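PDB 4E72: DUF3298 domain-containing protein from Pseudomonas aeruginosa, which is of unknown function, belongs to the DUF3298 family and is probably an exported lipoprotein. Local coordinates for residues Leu36-Glu41 / Gly97-Glu102; Ala69-Gln74 / Ser85-Lys90; Ala166-Thr171 / Ile196-Tyr201. All blocks are in the same frame, centred on the assembly; numbering follows the deposited sequence.

Interactions 1 and 2 both pack against the six-stranded mixed sheet, whereas interaction 3 lies on the far side of the chain's centre from interaction 1, about 35 Å away centre to centre. The first two touch: E102 N is probably hydrogen-bonded to K90 O, 2.8 Å away, as strand 98-108 runs beside strand 84-95, and both contacts pack near helix 44-54. Interaction 1 is wholly apolar and buried, one ring against two aliphatic methyls. Interaction 2 adds a hydroxyl pair where helix 68-78 meets the sheet. Interaction 3, only partly buried, joins a short helix to a loop of the DUF3298 region through aromatic, proline and alanine contacts.

Interaction 1 (Leu36-Glu41 / Gly97-Glu102); sequences LKFPDE and GLVIIE
F38 sends the far end of its ring toward V99 and I101, two residues whose side chains rise from the same side of strand 98-108. From CB the ring is carried with CG anti to the carbonyl carbon (chi1 -65°), which aims it from the loop after strand 30-37 at that strand. Touching across the two segments begins at the outer carbons. F38 CE1 lies 4.0 Å from I101 CD1, and on the other side of the ring F38 CE2 is 4.2 Å from V99 CG1. F38 CZ, at the far end, meets both methyls, with I101 CD1 at 4.0 Å and V99 CG1 at 4.2 Å. The two methyls approach obliquely, and the side chains come at the ring from the opposite direction. The contact is apolar, with no hydrogen bond across it. All three residues are buried. Strand 84-95 runs between strands 30-37 and 98-108 in the sheet, and its V91 also touches F38. Helix 44-54 closes over the group: L44 packs on both F38 and I101, V48 adds to I101, and D45 OD1 accepts a hydrogen bond from F38 N.

Interaction 2 (Ala69-Gln74 / Ser85-Lys90); sequences AAYERQ and SYLQAK
Y71 OH and S85 OG are 2.6 Å apart, a short hydrogen bond between two hydroxyls in which either could be the donor. It ties helix 68-78 to strand 84-95 in a helix-on-sheet packing, with the tyrosine reaching from the helix to the sheet. S85 OG lies at the edge of the Y71 ring, in its plane, so the bond extends the flat phenol rather than leaving it from above. Both side chains are turned the same way at the first torsion: CG of Y71 is anti to its backbone N (chi1 169°), which swings the ring off the helix toward the strand, and OG of S85 is likewise anti to N (172°), which brings the hydroxyl out to meet it. Two residues along the strand, L87 points the same way as S85 and supports the ring obliquely. Its CD1 methyl sits obliquely against the CD2-CE2 bond of the Y71 ring. The phenol is thus held at its oxygen by a polar bond and along one side by an aliphatic branch. L53 of helix 44-54 and the loop residues T56 and P65 also pack on Y71, while L107 of strand 98-108 touches S85. On the apolar side, L87 CD1 stands 4.1 Å from Y71 CE2 and 4.2 Å from Y71 CD2.

Interaction 3 (Ala166-Thr171 / Ile196-Tyr201); sequences ADFQKT and IAPYSY
With chi1 at -177° the CG of F168 stands opposite N, beside the carbonyl carbon, which carries the ring across to segment 196-201, while Y201 has CG anti to its carbonyl carbon (chi1 -70°) and turns its own ring to meet it. The result is an edge-to-face aromatic pair, the edge of F168 directed at the face of Y201, with ring centroids 5.7 Å apart and planes at 61°. It joins the short helix 166-171 to the connection between strands 187-190 and 205-208, all within the DUF3298 region.

The outer end of the F168 ring does the touching. F168 CE2 is approached by P198 CD to 3.7 Å and by Y201 CE1 to 4.0 Å, so the proline ring and the tyrosine both bear on this corner. F168 CZ shares the proline CD and also meets A197, whose CB lies at the ring edge, near its plane, 4.1 Å from F168 CZ. The carbonyl oxygen of I196 comes obliquely to the same end of the ring. No hydrogen bond crosses the contact; it is apolar and aromatic, with one carbonyl oxygen beside the ring.

Around it, W156 of helix 142-159 touches A197 and Y201, and W172, just past the helix segment, meets the F168 ring and also touches P198. The loop is shaped by its own 3-10 turn, in which Y201 N is bonded to P198 O, and that oxygen also lies in the plane of the Y201 ring, at its edge. On the helix, the carbonyl of D167 accepts two donors from T171, which reach it from opposite faces of its plane: T171 N at 3.2 Å and T171 OG1 at 2.9 Å from D167 O.

Interaction 1 (Leu36-Glu41 / Gly97-Glu102)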
ATOM      1  N   LEU A  36      10.943  -5.885  -6.046  1.00 46.94           N
ATOM      2  CA  LEU A  36      12.205  -5.181  -5.867  1.00 48.56           C
ATOM      3  C   LEU A  36      13.181  -5.877  -4.933  1.00 52.62           C
ATOM      4  O   LEU A  36      12.784  -6.475  -3.925  1.00 50.46           O
ATOM      5  CB  LEU A  36      11.935  -3.793  -5.248  1.00 48.60           C
ATOM      6  CG  LEU A  36      11.085  -2.782  -5.993  1.00 53.54           C
ATOM      7  CD1 LEU A  36      10.665  -1.682  -5.050  1.00 53.77           C
ATOM      8  CD2 LEU A  36      11.834  -2.194  -7.185  1.00 58.32           C
ATOM      9  N   LYS A  37      14.475  -5.692  -5.237  1.00 50.36           N
ATOM     10  CA  LYS A  37      15.620  -6.110  -4.435  1.00 50.25           C
ATOM     11  C   LYS A  37      16.481  -4.874  -4.184  1.00 51.27           C
ATOM     12  O   LYS A  37      16.555  -3.993  -5.038  1.00 49.64           O
ATOM     13  CB  LYS A  37      16.413  -7.237  -5.102  1.00 54.22           C
ATOM     14  CG  LYS A  37      16.050  -8.605  -4.542  1.00 72.75           C
ATOM     15  CD  LYS A  37      16.915  -9.709  -5.118  1.00 82.31           C
ATOM     16  CE  LYS A  37      16.431 -11.077  -4.704  1.00 88.68           C
ATOM     17  NZ  LYS A  37      17.285 -12.154  -5.276  1.00 98.57           N
ATOM     18  N   PHE A  38      17.070  -4.785  -2.989  1.00 48.12           N
ATOM     19  CA  PHE A  38      17.914  -3.672  -2.570  1.00 47.95           C
ATOM     20  C   PHE A  38      19.330  -4.213  -2.283  1.00 54.48           C
ATOM     21  O   PHE A  38      19.543  -4.866  -1.253  1.00 54.65           O
ATOM     22  CB  PHE A  38      17.305  -2.941  -1.352  1.00 48.11           C
ATOM     23  CG  PHE A  38      15.977  -2.245  -1.590  1.00 47.67           C
ATOM     24  CD1 PHE A  38      14.772  -2.920  -1.406  1.00 48.12           C
ATOM     25  CD2 PHE A  38      15.930  -0.899  -1.941  1.00 49.56           C
ATOM     26  CE1 PHE A  38      13.549  -2.267  -1.587  1.00 47.22           C
ATOM     27  CE2 PHE A  38      14.701  -0.248  -2.132  1.00 50.40           C
ATOM     28  CZ  PHE A  38      13.523  -0.936  -1.948  1.00 46.48           C
ATOM     29  N   PRO A  39      20.299  -4.004  -3.212  1.00 52.69           N
ATOM     30  CA  PRO A  39      21.656  -4.548  -2.995  1.00 54.31           C
ATOM     31  C   PRO A  39      22.350  -4.033  -1.716  1.00 59.88           C
ATOM     32  O   PRO A  39      23.044  -4.814  -1.060  1.00 60.98           O
ATOM     33  CB  PRO A  39      22.420  -4.099  -4.248  1.00 56.83           C
ATOM     34  CG  PRO A  39      21.372  -3.844  -5.276  1.00 59.60           C
ATOM     35  CD  PRO A  39      20.204  -3.307  -4.514  1.00 53.85           C
ATOM     36  N   ASP A  40      22.142  -2.743  -1.354  1.00 55.78           N
ATOM     37  CA  ASP A  40      22.750  -2.099  -0.183  1.00 56.54           C
ATOM     38  C   ASP A  40      21.999  -2.393   1.125  1.00 60.13           C
ATOM     39  O   ASP A  40      22.632  -2.373   2.181  1.00 61.77           O
ATOM     40  CB  ASP A  40      22.845  -0.585  -0.392  1.00 58.87           C
ATOM     41  CG  ASP A  40      23.754  -0.188  -1.541  1.00 77.17           C
ATOM     42  OD1 ASP A  40      23.306  -0.262  -2.707  1.00 77.70           O
ATOM     43  OD2 ASP A  40      24.913   0.204  -1.273  1.00 87.29           O
ATOM     44  N   GLU A  41      20.675  -2.673   1.064  1.00 53.22           N
ATOM     45  CA  GLU A  41      19.842  -2.997   2.231  1.00 51.39           C
ATOM     46  C   GLU A  41      19.157  -4.382   2.012  1.00 53.77           C
ATOM     47  O   GLU A  41      17.955  -4.430   1.776  1.00 51.55           O
ATOM     48  CB  GLU A  41      18.808  -1.874   2.472  1.00 51.23           C
ATOM     49  CG  GLU A  41      18.231  -1.820   3.876  1.00 58.34           C
ATOM     50  CD  GLU A  41      19.112  -1.245   4.973  1.00 74.98           C
ATOM     51  OE1 GLU A  41      20.100  -0.539   4.657  1.00 71.13           O
ATOM     52  OE2 GLU A  41      18.780  -1.464   6.159  1.00 62.48           O
ATOM     53  N   GLY A  97      16.430   9.323   4.829  1.00 43.47           N
ATOM     54  CA  GLY A  97      16.741   7.980   5.306  1.00 42.49           C
ATOM     55  C   GLY A  97      15.559   7.020   5.323  1.00 42.84           C
ATOM     56  O   GLY A  97      15.703   5.880   5.770  1.00 42.06           O
ATOM     57  N   LEU A  98      14.380   7.463   4.854  1.00 37.38           N
ATOM     58  CA  LEU A  98      13.172   6.636   4.777  1.00 35.32           C
ATOM     59  C   LEU A  98      12.950   6.089   3.370  1.00 38.88           C
ATOM     60  O   LEU A  98      13.218   6.790   2.396  1.00 38.04           O
ATOM     61  CB  LEU A  98      11.903   7.408   5.194  1.00 34.45           C
ATOM     62  CG  LEU A  98      11.819   8.097   6.566  1.00 40.12           C
ATOM     63  CD1 LEU A  98      10.409   8.604   6.788  1.00 40.57           C
ATOM     64  CD2 LEU A  98      12.164   7.162   7.697  1.00 42.11           C
ATOM     65  N   VAL A  99      12.438   4.844   3.267  1.00 35.34           N
ATOM     66  CA  VAL A  99      12.069   4.239   1.971  1.00 34.57           C
ATOM     67  C   VAL A  99      10.570   3.989   2.030  1.00 35.86           C
ATOM     68  O   VAL A  99      10.124   3.274   2.918  1.00 35.34           O
ATOM     69  CB  VAL A  99      12.858   2.954   1.574  1.00 37.92           C
ATOM     70  CG1 VAL A  99      12.580   2.570   0.116  1.00 37.41           C
ATOM     71  CG2 VAL A  99      14.348   3.128   1.791  1.00 38.59           C
ATOM     72  N   ILE A 100       9.788   4.637   1.158  1.00 32.15           N
ATOM     73  CA  ILE A 100       8.337   4.441   1.146  1.00 30.94           C
ATOM     74  C   ILE A 100       8.012   3.536  -0.031  1.00 32.67           C
ATOM     75  O   ILE A 100       8.178   3.936  -1.169  1.00 31.95           O
ATOM     76  CB  ILE A 100       7.486   5.746   1.149  1.00 33.88           C
ATOM     77  CG1 ILE A 100       7.996   6.838   2.114  1.00 35.23           C
ATOM     78  CG2 ILE A 100       5.967   5.438   1.296  1.00 33.86           C
ATOM     79  CD1 ILE A 100       8.257   6.483   3.590  1.00 48.09           C
ATOM     80  N   ILE A 101       7.648   2.295   0.257  1.00 30.51           N
ATOM     81  CA  ILE A 101       7.309   1.284  -0.738  1.00 30.88           C
ATOM     82  C   ILE A 101       5.802   1.192  -0.831  1.00 33.82           C
ATOM     83  O   ILE A 101       5.138   1.024   0.193  1.00 31.78           O
ATOM     84  CB  ILE A 101       7.959  -0.098  -0.411  1.00 34.23           C
ATOM     85  CG1 ILE A 101       9.512   0.012  -0.459  1.00 35.71           C
ATOM     86  CG2 ILE A 101       7.466  -1.184  -1.398  1.00 34.31           C
ATOM     87  CD1 ILE A 101      10.243  -1.066   0.257  1.00 40.36           C
ATOM     88  N   GLU A 102       5.270   1.335  -2.058  1.00 30.78           N
ATOM     89  CA  GLU A 102       3.838   1.187  -2.335  1.00 29.78           C
ATOM     90  C   GLU A 102       3.582  -0.193  -2.934  1.00 32.88           C
ATOM     91  O   GLU A 102       4.289  -0.617  -3.864  1.00 30.93           O
ATOM     92  CB  GLU A 102       3.300   2.293  -3.252  1.00 30.90           C
ATOM     93  CG  GLU A 102       1.792   2.431  -3.094  1.00 46.74           C
ATOM     94  CD  GLU A 102       1.051   3.496  -3.880  1.00 68.32           C
ATOM     95  OE1 GLU A 102       1.610   4.593  -4.117  1.00 57.32           O
ATOM     96  OE2 GLU A 102      -0.135   3.248  -4.197  1.00 56.47           O
TER

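Interaction 2 (Ala69-Gln74 / Ser85-Lys90)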
ATOM      1  N   ALA A  69       7.618 -17.460  -5.549  1.00 32.28           N
ATOM      2  CA  ALA A  69       7.699 -18.547  -6.549  1.00 32.19           C
ATOM      3  C   ALA A  69       6.779 -19.694  -6.143  1.00 36.29           C
ATOM      4  O   ALA A  69       6.172 -20.312  -7.008  1.00 34.85           O
ATOM      5  CB  ALA A  69       9.127 -19.048  -6.686  1.00 33.58           C
ATOM      6  N   ALA A  70       6.685 -19.989  -4.817  1.00 32.68           N
ATOM      7  CA  ALA A  70       5.769 -21.017  -4.320  1.00 31.49           C
ATOM      8  C   ALA A  70       4.315 -20.561  -4.558  1.00 34.23           C
ATOM      9  O   ALA A  70       3.489 -21.376  -4.960  1.00 33.82           O
ATOM     10  CB  ALA A  70       6.019 -21.314  -2.842  1.00 31.67           C
ATOM     11  N   TYR A  71       4.020 -19.261  -4.355  1.00 30.38           N
ATOM     12  CA  TYR A  71       2.672 -18.709  -4.583  1.00 28.80           C
ATOM     13  C   TYR A  71       2.277 -18.819  -6.068  1.00 32.12           C
ATOM     14  O   TYR A  71       1.165 -19.245  -6.371  1.00 32.71           O
ATOM     15  CB  TYR A  71       2.551 -17.236  -4.120  1.00 27.96           C
ATOM     16  CG  TYR A  71       1.266 -16.577  -4.592  1.00 29.37           C
ATOM     17  CD1 TYR A  71       0.043 -16.894  -4.006  1.00 30.44           C
ATOM     18  CD2 TYR A  71       1.264 -15.692  -5.673  1.00 29.77           C
ATOM     19  CE1 TYR A  71      -1.145 -16.345  -4.476  1.00 30.90           C
ATOM     20  CE2 TYR A  71       0.073 -15.158  -6.169  1.00 29.00           C
ATOM     21  CZ  TYR A  71      -1.125 -15.465  -5.547  1.00 35.79           C
ATOM     22  OH  TYR A  71      -2.297 -14.883  -5.956  1.00 35.00           O
ATOM     23  N   GLU A  72       3.160 -18.389  -6.964  1.00 29.69           N
ATOM     24  CA  GLU A  72       2.946 -18.412  -8.416  1.00 31.28           C
ATOM     25  C   GLU A  72       2.643 -19.846  -8.889  1.00 35.53           C
ATOM     26  O   GLU A  72       1.644 -20.059  -9.566  1.00 36.52           O
ATOM     27  CB  GLU A  72       4.173 -17.807  -9.131  1.00 33.12           C
ATOM     28  CG  GLU A  72       4.386 -18.289 -10.558  1.00 43.92           C
ATOM     29  CD  GLU A  72       5.465 -17.503 -11.258  1.00 65.82           C
ATOM     30  OE1 GLU A  72       6.655 -17.858 -11.107  1.00 72.01           O
ATOM     31  OE2 GLU A  72       5.123 -16.497 -11.918  1.00 62.94           O
ATOM     32  N   ARG A  73       3.455 -20.823  -8.447  1.00 31.59           N
ATOM     33  CA  ARG A  73       3.302 -22.256  -8.717  1.00 32.07           C
ATOM     34  C   ARG A  73       1.935 -22.752  -8.197  1.00 34.94           C
ATOM     35  O   ARG A  73       1.201 -23.405  -8.949  1.00 32.42           O
ATOM     36  CB  ARG A  73       4.473 -23.026  -8.076  1.00 31.26           C
ATOM     37  CG  ARG A  73       4.367 -24.547  -8.030  1.00 46.66           C
ATOM     38  CD  ARG A  73       5.715 -25.180  -7.678  1.00 51.98           C
ATOM     39  NE  ARG A  73       6.214 -24.824  -6.339  1.00 69.29           N
ATOM     40  CZ  ARG A  73       7.298 -24.086  -6.093  1.00 82.25           C
ATOM     41  NH1 ARG A  73       8.009 -23.577  -7.097  1.00 65.50           N
ATOM     42  NH2 ARG A  73       7.679 -23.847  -4.846  1.00 69.11           N
ATOM     43  N   GLN A  74       1.597 -22.443  -6.923  1.00 31.23           N
ATOM     44  CA  GLN A  74       0.317 -22.854  -6.350  1.00 31.01           C
ATOM     45  C   GLN A  74      -0.895 -22.231  -7.110  1.00 33.32           C
ATOM     46  O   GLN A  74      -1.817 -22.962  -7.462  1.00 33.06           O
ATOM     47  CB  GLN A  74       0.246 -22.515  -4.862  1.00 32.02           C
ATOM     48  CG  GLN A  74      -1.003 -23.108  -4.186  1.00 42.16           C
ATOM     49  CD  GLN A  74      -1.193 -22.674  -2.757  1.00 53.08           C
ATOM     50  OE1 GLN A  74      -0.285 -22.160  -2.099  1.00 49.00           O
ATOM     51  NE2 GLN A  74      -2.385 -22.889  -2.243  1.00 39.58           N
ATOM     52  N   SER A  85      -3.684 -13.145 -11.302  1.00 26.81           N
ATOM     53  CA  SER A  85      -3.179 -12.581 -10.070  1.00 26.03           C
ATOM     54  C   SER A  85      -1.988 -11.673 -10.405  1.00 32.59           C
ATOM     55  O   SER A  85      -1.070 -12.090 -11.125  1.00 32.88           O
ATOM     56  CB  SER A  85      -2.807 -13.698  -9.089  1.00 25.82           C
ATOM     57  OG  SER A  85      -2.133 -13.191  -7.950  1.00 29.31           O
ATOM     58  N   TYR A  86      -2.049 -10.407  -9.918  1.00 28.43           N
ATOM     59  CA  TYR A  86      -1.042  -9.358 -10.104  1.00 27.79           C
ATOM     60  C   TYR A  86      -0.571  -8.892  -8.760  1.00 29.22           C
ATOM     61  O   TYR A  86      -1.396  -8.583  -7.906  1.00 27.47           O
ATOM     62  CB  TYR A  86      -1.602  -8.134 -10.883  1.00 29.43           C
ATOM     63  CG  TYR A  86      -1.997  -8.388 -12.319  1.00 32.56           C
ATOM     64  CD1 TYR A  86      -3.223  -8.967 -12.633  1.00 34.98           C
ATOM     65  CD2 TYR A  86      -1.189  -7.969 -13.369  1.00 34.80           C
ATOM     66  CE1 TYR A  86      -3.599  -9.201 -13.960  1.00 37.74           C
ATOM     67  CE2 TYR A  86      -1.555  -8.189 -14.701  1.00 36.65           C
ATOM     68  CZ  TYR A  86      -2.766  -8.801 -14.991  1.00 43.92           C
ATOM     69  OH  TYR A  86      -3.138  -9.012 -16.296  1.00 46.35           O
ATOM     70  N   LEU A  87       0.744  -8.820  -8.576  1.00 26.59           N
ATOM     71  CA  LEU A  87       1.384  -8.323  -7.358  1.00 27.53           C
ATOM     72  C   LEU A  87       2.483  -7.359  -7.742  1.00 32.62           C
ATOM     73  O   LEU A  87       3.299  -7.653  -8.643  1.00 33.28           O
ATOM     74  CB  LEU A  87       1.969  -9.458  -6.495  1.00 28.22           C
ATOM     75  CG  LEU A  87       0.995 -10.398  -5.779  1.00 32.74           C
ATOM     76  CD1 LEU A  87       1.764 -11.586  -5.235  1.00 33.63           C
ATOM     77  CD2 LEU A  87       0.260  -9.698  -4.644  1.00 29.55           C
ATOM     78  N   GLN A  88       2.504  -6.204  -7.087  1.00 27.51           N
ATOM     79  CA  GLN A  88       3.502  -5.201  -7.429  1.00 27.19           C
ATOM     80  C   GLN A  88       3.978  -4.415  -6.209  1.00 30.62           C
ATOM     81  O   GLN A  88       3.181  -3.976  -5.362  1.00 27.64           O
ATOM     82  CB  GLN A  88       2.957  -4.241  -8.508  1.00 28.48           C
ATOM     83  CG  GLN A  88       3.980  -3.205  -8.947  1.00 42.65           C
ATOM     84  CD  GLN A  88       3.323  -2.060  -9.638  1.00 63.20           C
ATOM     85  OE1 GLN A  88       3.068  -2.104 -10.837  1.00 55.82           O
ATOM     86  NE2 GLN A  88       3.046  -1.002  -8.892  1.00 63.65           N
ATOM     87  N   ALA A  89       5.297  -4.234  -6.159  1.00 29.08           N
ATOM     88  CA  ALA A  89       6.007  -3.440  -5.167  1.00 29.92           C
ATOM     89  C   ALA A  89       6.880  -2.455  -5.893  1.00 34.19           C
ATOM     90  O   ALA A  89       7.649  -2.852  -6.794  1.00 34.05           O
ATOM     91  CB  ALA A  89       6.848  -4.335  -4.271  1.00 31.56           C
ATOM     92  N   LYS A  90       6.706  -1.166  -5.578  1.00 31.53           N
ATOM     93  CA  LYS A  90       7.507  -0.086  -6.169  1.00 34.08           C
ATOM     94  C   LYS A  90       7.828   0.981  -5.119  1.00 37.45           C
ATOM     95  O   LYS A  90       7.051   1.205  -4.176  1.00 36.91           O
ATOM     96  CB  LYS A  90       6.858   0.542  -7.429  1.00 37.29           C
ATOM     97  CG  LYS A  90       5.520   1.240  -7.216  1.00 61.46           C
ATOM     98  CD  LYS A  90       5.190   2.168  -8.378  1.00 75.52           C
ATOM     99  CE  LYS A  90       4.208   3.244  -7.971  1.00 92.67           C
ATOM    100  NZ  LYS A  90       3.979   4.239  -9.060  1.00103.13           N
TER

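Interaction 3 (Ala166-Thr171 / Ile196-Tyr201)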
ATOM      1  N   ALA A 166     -25.043  15.037   1.228  1.00 62.06           N
ATOM      2  CA  ALA A 166     -25.271  14.356   2.505  1.00 61.61           C
ATOM      3  C   ALA A 166     -25.590  12.873   2.327  1.00 63.69           C
ATOM      4  O   ALA A 166     -25.238  12.094   3.210  1.00 62.46           O
ATOM      5  CB  ALA A 166     -26.375  15.042   3.293  1.00 64.05           C
ATOM      6  N   ASP A 167     -26.220  12.476   1.194  1.00 60.15           N
ATOM      7  CA  ASP A 167     -26.563  11.070   0.911  1.00 58.85           C
ATOM      8  C   ASP A 167     -25.292  10.214   0.772  1.00 55.58           C
ATOM      9  O   ASP A 167     -25.250   9.098   1.297  1.00 53.29           O
ATOM     10  CB  ASP A 167     -27.455  10.935  -0.335  1.00 62.66           C
ATOM     11  CG  ASP A 167     -28.351   9.696  -0.358  1.00 82.30           C
ATOM     12  OD1 ASP A 167     -28.162   8.796   0.503  1.00 82.29           O
ATOM     13  OD2 ASP A 167     -29.240   9.621  -1.243  1.00 93.65           O
ATOM     14  N   PHE A 168     -24.254  10.760   0.104  1.00 49.18           N
ATOM     15  CA  PHE A 168     -22.932  10.138  -0.039  1.00 46.15           C
ATOM     16  C   PHE A 168     -22.262   9.995   1.334  1.00 48.57           C
ATOM     17  O   PHE A 168     -21.683   8.943   1.622  1.00 49.69           O
ATOM     18  CB  PHE A 168     -22.040  10.980  -0.968  1.00 46.84           C
ATOM     19  CG  PHE A 168     -20.674  10.395  -1.238  1.00 45.41           C
ATOM     20  CD1 PHE A 168     -19.614  10.618  -0.360  1.00 45.52           C
ATOM     21  CD2 PHE A 168     -20.430   9.660  -2.398  1.00 44.84           C
ATOM     22  CE1 PHE A 168     -18.356  10.062  -0.602  1.00 44.62           C
ATOM     23  CE2 PHE A 168     -19.159   9.142  -2.660  1.00 45.13           C
ATOM     24  CZ  PHE A 168     -18.138   9.328  -1.750  1.00 43.14           C
ATOM     25  N   GLN A 169     -22.318  11.054   2.159  1.00 42.65           N
ATOM     26  CA  GLN A 169     -21.701  11.098   3.493  1.00 41.42           C
ATOM     27  C   GLN A 169     -22.303  10.059   4.453  1.00 46.32           C
ATOM     28  O   GLN A 169     -21.542   9.411   5.169  1.00 44.68           O
ATOM     29  CB  GLN A 169     -21.788  12.507   4.089  1.00 43.34           C
ATOM     30  CG  GLN A 169     -20.731  13.439   3.491  1.00 56.28           C
ATOM     31  CD  GLN A 169     -20.808  14.854   4.003  1.00 71.25           C
ATOM     32  OE1 GLN A 169     -20.987  15.102   5.204  1.00 67.79           O
ATOM     33  NE2 GLN A 169     -20.641  15.816   3.096  1.00 53.83           N
ATOM     34  N   LYS A 170     -23.648   9.846   4.414  1.00 45.63           N
ATOM     35  CA  LYS A 170     -24.328   8.836   5.235  1.00 44.83           C
ATOM     36  C   LYS A 170     -23.975   7.433   4.761  1.00 46.59           C
ATOM     37  O   LYS A 170     -23.854   6.524   5.584  1.00 46.70           O
ATOM     38  CB  LYS A 170     -25.848   9.023   5.236  1.00 48.10           C
ATOM     39  CG  LYS A 170     -26.341  10.368   5.789  1.00 69.95           C
ATOM     40  CD  LYS A 170     -25.900  10.674   7.236  1.00 79.45           C
ATOM     41  CE  LYS A 170     -25.684  12.153   7.478  1.00 84.03           C
ATOM     42  NZ  LYS A 170     -24.480  12.674   6.774  1.00 85.34           N
ATOM     43  N   THR A 171     -23.805   7.257   3.438  1.00 41.12           N
ATOM     44  CA  THR A 171     -23.467   5.966   2.832  1.00 39.29           C
ATOM     45  C   THR A 171     -21.994   5.617   3.104  1.00 41.17           C
ATOM     46  O   THR A 171     -21.659   4.453   3.326  1.00 39.78           O
ATOM     47  CB  THR A 171     -23.773   6.014   1.325  1.00 44.79           C
ATOM     48  OG1 THR A 171     -25.169   6.250   1.155  1.00 55.27           O
ATOM     49  CG2 THR A 171     -23.391   4.742   0.592  1.00 34.21           C
ATOM     50  N   ILE A 196     -14.451   4.129   1.872  1.00 28.65           N
ATOM     51  CA  ILE A 196     -14.958   5.486   2.102  1.00 27.89           C
ATOM     52  C   ILE A 196     -15.543   6.080   0.801  1.00 34.67           C
ATOM     53  O   ILE A 196     -15.937   7.259   0.776  1.00 36.25           O
ATOM     54  CB  ILE A 196     -13.903   6.447   2.749  1.00 29.84           C
ATOM     55  CG1 ILE A 196     -12.602   6.583   1.883  1.00 29.51           C
ATOM     56  CG2 ILE A 196     -13.637   6.074   4.228  1.00 27.14           C
ATOM     57  CD1 ILE A 196     -11.814   7.882   2.084  1.00 35.93           C
ATOM     58  N   ALA A 197     -15.617   5.268  -0.276  1.00 31.38           N
ATOM     59  CA  ALA A 197     -16.151   5.722  -1.571  1.00 30.61           C
ATOM     60  C   ALA A 197     -16.450   4.544  -2.468  1.00 31.96           C
ATOM     61  O   ALA A 197     -15.809   3.519  -2.295  1.00 30.96           O
ATOM     62  CB  ALA A 197     -15.141   6.645  -2.257  1.00 30.67           C
ATOM     63  N   PRO A 198     -17.282   4.689  -3.524  1.00 30.42           N
ATOM     64  CA  PRO A 198     -17.470   3.559  -4.468  1.00 30.34           C
ATOM     65  C   PRO A 198     -16.192   3.297  -5.261  1.00 35.22           C
ATOM     66  O   PRO A 198     -15.282   4.136  -5.257  1.00 33.50           O
ATOM     67  CB  PRO A 198     -18.604   4.041  -5.403  1.00 32.47           C
ATOM     68  CG  PRO A 198     -19.204   5.230  -4.744  1.00 38.67           C
ATOM     69  CD  PRO A 198     -18.115   5.854  -3.899  1.00 33.60           C
ATOM     70  N   TYR A 199     -16.127   2.157  -5.963  1.00 35.64           N
ATOM     71  CA  TYR A 199     -14.985   1.739  -6.804  1.00 36.32           C
ATOM     72  C   TYR A 199     -14.591   2.783  -7.851  1.00 37.70           C
ATOM     73  O   TYR A 199     -13.415   2.882  -8.166  1.00 36.48           O
ATOM     74  CB  TYR A 199     -15.304   0.421  -7.515  1.00 40.19           C
ATOM     75  CG  TYR A 199     -14.799  -0.809  -6.797  1.00 44.59           C
ATOM     76  CD1 TYR A 199     -15.490  -1.341  -5.713  1.00 46.59           C
ATOM     77  CD2 TYR A 199     -13.666  -1.484  -7.244  1.00 46.70           C
ATOM     78  CE1 TYR A 199     -15.014  -2.461  -5.030  1.00 47.78           C
ATOM     79  CE2 TYR A 199     -13.204  -2.633  -6.595  1.00 47.99           C
ATOM     80  CZ  TYR A 199     -13.871  -3.109  -5.476  1.00 55.18           C
ATOM     81  OH  TYR A 199     -13.423  -4.238  -4.824  1.00 54.17           O
ATOM     82  N   SER A 200     -15.555   3.568  -8.383  1.00 34.45           N
ATOM     83  CA  SER A 200     -15.270   4.640  -9.349  1.00 34.87           C
ATOM     84  C   SER A 200     -14.232   5.662  -8.812  1.00 38.08           C
ATOM     85  O   SER A 200     -13.477   6.224  -9.607  1.00 36.06           O
ATOM     86  CB  SER A 200     -16.547   5.372  -9.732  1.00 38.14           C
ATOM     87  OG  SER A 200     -17.156   5.943  -8.586  1.00 44.15           O
ATOM     88  N   TYR A 201     -14.173   5.876  -7.477  1.00 36.02           N
ATOM     89  CA  TYR A 201     -13.197   6.796  -6.849  1.00 36.08           C
ATOM     90  C   TYR A 201     -11.839   6.098  -6.600  1.00 39.13           C
ATOM     91  O   TYR A 201     -10.933   6.706  -6.035  1.00 39.11           O
ATOM     92  CB  TYR A 201     -13.753   7.375  -5.535  1.00 37.80           C
ATOM     93  CG  TYR A 201     -14.889   8.352  -5.748  1.00 41.13           C
ATOM     94  CD1 TYR A 201     -16.188   7.905  -5.964  1.00 42.96           C
ATOM     95  CD2 TYR A 201     -14.659   9.724  -5.768  1.00 43.96           C
ATOM     96  CE1 TYR A 201     -17.234   8.798  -6.198  1.00 45.40           C
ATOM     97  CE2 TYR A 201     -15.694  10.631  -6.019  1.00 46.46           C
ATOM     98  CZ  TYR A 201     -16.984  10.162  -6.215  1.00 52.95           C
ATOM     99  OH  TYR A 201     -18.014  11.049  -6.430  1.00 53.44           O
TER